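Local coordinates for protein adenylyl-sulfate kinase 1, chloroplastic (Arabidopsis thaliana, PDB 3UIE) that transfers a phosphate from ATP to the 3' position of adenosine 5'-phosphosulfate, making activated sulfate (3'-phosphoadenylyl sulfate), at residues Glu88-Phe93 against Ile98-Ser103; Ala138-Pro141 against Tyr145-Ala148. All blocks are in the same frame, centred on the assembly; numbering follows the deposited sequence. Where two conformers were deposited one is given.

Along the chain, the P-loop and helix 38-51 come before either contact. Contact 1 then closes the short turn between helix 76-95 and strand 99-103, so helix and strand lie against each other. The chain goes on through helix 109-117 and strand 124-129 before contact 2 opens. Contact 2 closes the tight connection between helices 133-139 and 144-149. The two loops follow in series, and neither nests within nor crosses the other. The centres of contact 1 and contact 2 are about 29 Å apart, on opposite sides of the chain's centre. Contact 1 ties a dimer-facing helix to the parallel sheet. Contact 2 joins two short helices beside the nucleotide.

Contact 1: Glu88-Phe93 against Ile98-Ser103; sequences EVAKLF and IICIAS
The ring of F93 meets I98 at its edge, where I98 CG1 lies near the ring plane, 4.0 Å from F93 CD1. C100 approaches the same ring obliquely. C100 SG is 5.0 Å from the centroid of the F93 ring and 43° off the normal, a Cys sulfur-aromatic contact. V89 O, one helical turn back, lies in the ring plane at the edge. Aromatic partners add to this: the ring of Y57 meets F93 with nearly parallel planes, and F93 of the second subunit stacks on it.

The F93 and I98 side chains lie alongside each other, heading in one direction. The backbone joins them too. I98 N donates to F93 O at 3.0 Å, with an N-H...O angle of 152°. This bond spans the turn between helix and strand.

C100 does most of the remaining packing. Its SG is anti to the backbone N (chi1 -175°), which directs the sulfur to the helix. C100 SG lies 3.7 Å from A90 CA and also touches A90 CB. C100 CB packs on F93 CB at 3.8 Å. The small side chain of A90 is consistent with the close approach of helix and strand at this point. All four touching residues are buried, and the meeting is apolar apart from the backbone bond.

The helix-to-strand return is part of the alpha/beta P-loop kinase fold, in which helices cover a parallel sheet. Strand 99-103 lies between strands 56-60 and 26-31. A90 also touches V27, and C100 touches L59. I101 points away from helix 76-95 and packs on A42 and L45 of helix 38-51. V89 of helix 76-95 meets V89 of the second subunit, so the helix joins the sheet to the dimer interface.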
loop_
_atom_site.group_PDB
_atom_site.type_symbol
_atom_site.label_atom_id
_atom_site.label_comp_id
_atom_site.label_asym_id
_atom_site.label_seq_id
_atom_site.Cartn_x
_atom_site.Cartn_y
_atom_site.Cartn_z
ATOM N N GLU A 88 1.605 0.987 8.125
ATOM C CA GLU A 88 0.891 -0.218 7.706
ATOM C C GLU A 88 1.025 -0.460 6.202
ATOM O O GLU A 88 1.196 -1.595 5.753
ATOM C CB GLU A 88 -0.582 -0.154 8.127
ATOM C CG GLU A 88 -0.795 -0.255 9.666
ATOM C CD GLU A 88 -0.741 -1.688 10.218
ATOM O OE1 GLU A 88 -0.287 -2.634 9.524
ATOM O OE2 GLU A 88 -1.165 -1.878 11.378
ATOM N N VAL A 89 0.951 0.604 5.421
ATOM C CA VAL A 89 1.102 0.441 3.975
ATOM C C VAL A 89 2.533 0.049 3.612
ATOM O O VAL A 89 2.758 -0.813 2.761
ATOM C CB VAL A 89 0.675 1.699 3.229
ATOM C CG1 VAL A 89 1.004 1.565 1.734
ATOM C CG2 VAL A 89 -0.835 1.917 3.431
ATOM N N ALA A 90 3.505 0.669 4.279
ATOM C CA ALA A 90 4.908 0.316 4.079
ATOM C C ALA A 90 5.144 -1.166 4.376
ATOM O O ALA A 90 5.909 -1.839 3.695
ATOM C CB ALA A 90 5.798 1.182 4.958
ATOM N N LYS A 91 4.486 -1.670 5.410
ATOM C CA LYS A 91 4.603 -3.070 5.762
ATOM C C LYS A 91 4.073 -3.959 4.639
ATOM O O LYS A 91 4.654 -4.997 4.338
ATOM C CB LYS A 91 3.846 -3.345 7.061
ATOM C CG LYS A 91 3.743 -4.813 7.397
ATOM C CD LYS A 91 3.134 -4.993 8.760
ATOM C CE LYS A 91 3.042 -6.454 9.135
ATOM N NZ LYS A 91 2.499 -6.610 10.512
ATOM N N LEU A 92 2.962 -3.555 4.022
ATOM C CA LEU A 92 2.415 -4.314 2.895
ATOM C C LEU A 92 3.394 -4.316 1.712
ATOM O O LEU A 92 3.611 -5.354 1.072
ATOM C CB LEU A 92 1.059 -3.746 2.460
ATOM C CG LEU A 92 -0.042 -3.747 3.521
ATOM C CD1 LEU A 92 -1.267 -2.979 3.026
ATOM C CD2 LEU A 92 -0.422 -5.175 3.918
ATOM N N PHE A 93 3.993 -3.165 1.423
ATOM C CA PHE A 93 4.981 -3.114 0.348
ATOM C C PHE A 93 6.201 -3.987 0.622
ATOM O O PHE A 93 6.719 -4.656 -0.281
ATOM C CB PHE A 93 5.421 -1.677 0.055
ATOM C CG PHE A 93 4.523 -0.969 -0.926
ATOM C CD1 PHE A 93 4.758 -1.056 -2.287
ATOM C CD2 PHE A 93 3.437 -0.237 -0.488
ATOM C CE1 PHE A 93 3.933 -0.410 -3.197
ATOM C CE2 PHE A 93 2.607 0.422 -1.397
ATOM C CZ PHE A 93 2.862 0.332 -2.752
ATOM N N ILE A 98 9.108 -5.340 -1.930
ATOM C CA ILE A 98 9.536 -4.029 -2.409
ATOM C C ILE A 98 10.389 -3.323 -1.355
ATOM O O ILE A 98 10.147 -3.483 -0.168
ATOM C CB ILE A 98 8.292 -3.146 -2.668
ATOM C CG1 ILE A 98 7.343 -3.827 -3.657
ATOM C CG2 ILE A 98 8.697 -1.766 -3.138
ATOM C CD1 ILE A 98 7.937 -4.035 -4.997
ATOM N N ILE A 99 11.381 -2.550 -1.800
ATOM C CA ILE A 99 12.109 -1.641 -0.922
ATOM C C ILE A 99 11.267 -0.384 -0.830
ATOM O O ILE A 99 11.229 0.430 -1.755
ATOM C CB ILE A 99 13.510 -1.329 -1.473
ATOM C CG1 ILE A 99 14.332 -2.625 -1.529
ATOM C CG2 ILE A 99 14.235 -0.265 -0.598
ATOM C CD1 ILE A 99 15.541 -2.578 -2.454
ATOM N N CYS A 100 10.552 -0.252 0.279
ATOM C CA CYS A 100 9.599 0.842 0.430
ATOM C C CYS A 100 10.239 2.009 1.164
ATOM O O CYS A 100 10.679 1.854 2.302
ATOM C CB CYS A 100 8.364 0.351 1.205
ATOM S SG CYS A 100 7.057 1.588 1.313
ATOM N N ILE A 101 10.300 3.170 0.510
ATOM C CA ILE A 101 10.916 4.345 1.108
ATOM C C ILE A 101 9.823 5.290 1.583
ATOM O O ILE A 101 9.072 5.819 0.775
ATOM C CB ILE A 101 11.786 5.083 0.080
ATOM C CG1 ILE A 101 12.832 4.125 -0.509
ATOM C CG2 ILE A 101 12.446 6.330 0.727
ATOM C CD1 ILE A 101 13.464 4.643 -1.796
ATOM N N ALA A 102 9.706 5.464 2.895
ATOM C CA ALA A 102 8.693 6.359 3.431
ATOM C C ALA A 102 9.341 7.677 3.795
ATOM O O ALA A 102 10.307 7.713 4.547
ATOM C CB ALA A 102 8.009 5.731 4.648
ATOM N N SER A 103 8.822 8.765 3.247
ATOM C CA SER A 103 9.408 10.091 3.455
ATOM C C SER A 103 8.364 11.032 4.043
ATOM O O SER A 103 7.613 11.644 3.301
ATOM C CB SER A 103 9.925 10.638 2.119
ATOM O OG SER A 103 10.307 12.009 2.198
#

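Contact 2: Ala138-Pro141 against Tyr145-Ala148; sequences ARDP and YKLA. With ANP (phosphoaminophosphonic acid-adenylate ester), chain E.
Y145 N donates to D140 OD1 at 3.0 Å, from above the carboxylate plane and 39° out of it. K146 N makes a weak bond to D140 OD2 at 3.4 Å. Both amides lie in the first turn of helix 144-149. The negative charge would probably interact favourably with this helix start. The D140 CG is anti to the backbone N (chi1 -165°), which extends the group across the turn.

D140 OD1 also lies at the edge of the Y145 ring, 3.5 Å from Y145 CD2. The K146 chain, bent at chi3, passes beside D140 OD2. K146 NZ is 4.1 Å from D140 OD2, too far for a salt bridge.

R139 and P141 are part of the pocket for the bound ATP analogue. R139 lays one guanidinium face against the adenine, whose N3 sits near the margin of the group rather than over its centre. P141 CG packs on the ribose.

D140 is the first residue after helix 133-139 and has positive phi. Y145 packs on L133 and C136 of that helix. Y145 OH is hydrogen-bonded to S34 O in the P-loop, linking helix 144-149 to the ATP site.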
loop_
_atom_site.group_PDB
_atom_site.type_symbol
_atom_site.label_atom_id
_atom_site.label_comp_id
_atom_site.label_asym_id
_atom_site.label_seq_id
_atom_site.Cartn_x
_atom_site.Cartn_y
_atom_site.Cartn_z
ATOM N N ALA A 138 16.389 28.355 6.478
ATOM C CA ALA A 138 17.070 29.134 5.447
ATOM C C ALA A 138 16.727 28.591 4.052
ATOM O O ALA A 138 16.591 29.350 3.094
ATOM C CB ALA A 138 18.586 29.156 5.683
ATOM N N ARG A 139 16.571 27.277 3.939
ATOM C CA ARG A 139 16.108 26.683 2.691
ATOM C C ARG A 139 14.659 27.098 2.427
ATOM O O ARG A 139 14.367 27.756 1.430
ATOM C CB ARG A 139 16.220 25.155 2.735
ATOM C CG ARG A 139 17.661 24.637 2.794
ATOM C CD ARG A 139 17.683 23.141 3.071
ATOM N NE ARG A 139 19.038 22.588 3.108
ATOM C CZ ARG A 139 19.299 21.295 3.276
ATOM N NH1 ARG A 139 18.300 20.439 3.437
ATOM N NH2 ARG A 139 20.549 20.859 3.295
ATOM N N ASP A 140 13.768 26.721 3.343
ATOM C CA ASP A 140 12.351 27.075 3.268
ATOM C C ASP A 140 11.873 27.134 1.821
ATOM O O ASP A 140 11.410 28.175 1.362
ATOM C CB ASP A 140 12.111 28.426 3.961
ATOM C CG ASP A 140 10.637 28.694 4.245
ATOM O OD1 ASP A 140 9.849 27.721 4.333
ATOM O OD2 ASP A 140 10.265 29.884 4.386
ATOM N N PRO A 141 11.976 26.009 1.102
ATOM C CA PRO A 141 11.684 25.942 -0.336
ATOM C C PRO A 141 10.250 26.343 -0.661
ATOM O O PRO A 141 10.000 26.924 -1.716
ATOM C CB PRO A 141 11.879 24.458 -0.670
ATOM C CG PRO A 141 12.616 23.879 0.470
ATOM C CD PRO A 141 12.259 24.681 1.670
ATOM N N TYR A 145 7.958 27.922 6.599
ATOM C CA TYR A 145 8.466 28.439 7.856
ATOM C C TYR A 145 8.073 29.904 8.041
ATOM O O TYR A 145 7.681 30.316 9.131
ATOM C CB TYR A 145 9.986 28.262 7.958
ATOM C CG TYR A 145 10.402 26.843 8.264
ATOM C CD1 TYR A 145 10.328 26.340 9.558
ATOM C CD2 TYR A 145 10.857 25.999 7.258
ATOM C CE1 TYR A 145 10.703 25.028 9.842
ATOM C CE2 TYR A 145 11.233 24.690 7.535
ATOM C CZ TYR A 145 11.153 24.213 8.823
ATOM O OH TYR A 145 11.529 22.916 9.102
ATOM N N LYS A 146 8.175 30.690 6.981
ATOM C CA LYS A 146 7.827 32.108 7.108
ATOM C C LYS A 146 6.337 32.290 7.407
ATOM O O LYS A 146 5.954 33.149 8.202
ATOM C CB LYS A 146 8.249 32.900 5.869
ATOM C CG LYS A 146 7.675 32.371 4.577
ATOM C CD LYS A 146 8.326 33.032 3.368
ATOM C CE LYS A 146 9.801 32.675 3.263
ATOM N NZ LYS A 146 10.393 33.138 1.977
ATOM N N LEU A 147 5.501 31.470 6.779
ATOM C CA LEU A 147 4.064 31.501 7.042
ATOM C C LEU A 147 3.795 31.069 8.487
ATOM O O LEU A 147 2.950 31.646 9.172
ATOM C CB LEU A 147 3.320 30.600 6.054
ATOM C CG LEU A 147 3.247 31.104 4.612
ATOM C CD1 LEU A 147 2.884 29.995 3.649
ATOM C CD2 LEU A 147 2.249 32.246 4.503
ATOM N N ALA A 148 4.533 30.062 8.951
ATOM C CA ALA A 148 4.417 29.602 10.333
ATOM C C ALA A 148 4.854 30.676 11.333
ATOM O O ALA A 148 4.166 30.921 12.328
ATOM C CB ALA A 148 5.230 28.324 10.539
HETATM P PG ANP E . 9.003 18.420 3.457
HETATM O O1G ANP E . 8.203 19.797 3.706
HETATM O O2G ANP E . 8.315 17.763 2.256
HETATM O O3G ANP E . 8.921 17.555 4.692
HETATM P PB ANP E . 11.733 17.596 2.754
HETATM O O1B ANP E . 11.232 16.608 1.643
HETATM O O2B ANP E . 12.404 17.005 4.018
HETATM N N3B ANP E . 10.562 18.822 2.950
HETATM P PA ANP E . 13.088 18.456 0.323
HETATM O O1A ANP E . 11.899 18.931 -0.436
HETATM O O2A ANP E . 13.616 17.142 -0.153
HETATM O O3A ANP E . 12.729 18.493 1.851
HETATM O "O5'" ANP E . 14.261 19.510 0.250
HETATM C "C5'" ANP E . 14.095 20.841 0.601
HETATM C "C4'" ANP E . 14.983 21.738 -0.056
HETATM O "O4'" ANP E . 16.356 21.502 0.385
HETATM C "C3'" ANP E . 14.924 21.444 -1.492
HETATM O "O3'" ANP E . 14.707 22.637 -2.214
HETATM C "C2'" ANP E . 16.208 20.852 -1.841
HETATM O "O2'" ANP E . 16.730 21.408 -3.016
HETATM C "C1'" ANP E . 17.119 21.162 -0.715
HETATM N N9 ANP E . 17.986 20.005 -0.448
HETATM C C8 ANP E . 17.554 18.738 -0.385
HETATM N N7 ANP E . 18.602 17.968 -0.129
HETATM C C5 ANP E . 19.700 18.742 -0.038
HETATM C C6 ANP E . 21.036 18.455 0.203
HETATM N N6 ANP E . 21.456 17.076 0.405
HETATM N N1 ANP E . 21.911 19.471 0.237
HETATM C C2 ANP E . 21.502 20.740 0.042
HETATM N N3 ANP E . 20.233 21.046 -0.196
HETATM C C4 ANP E . 19.309 20.060 -0.242
#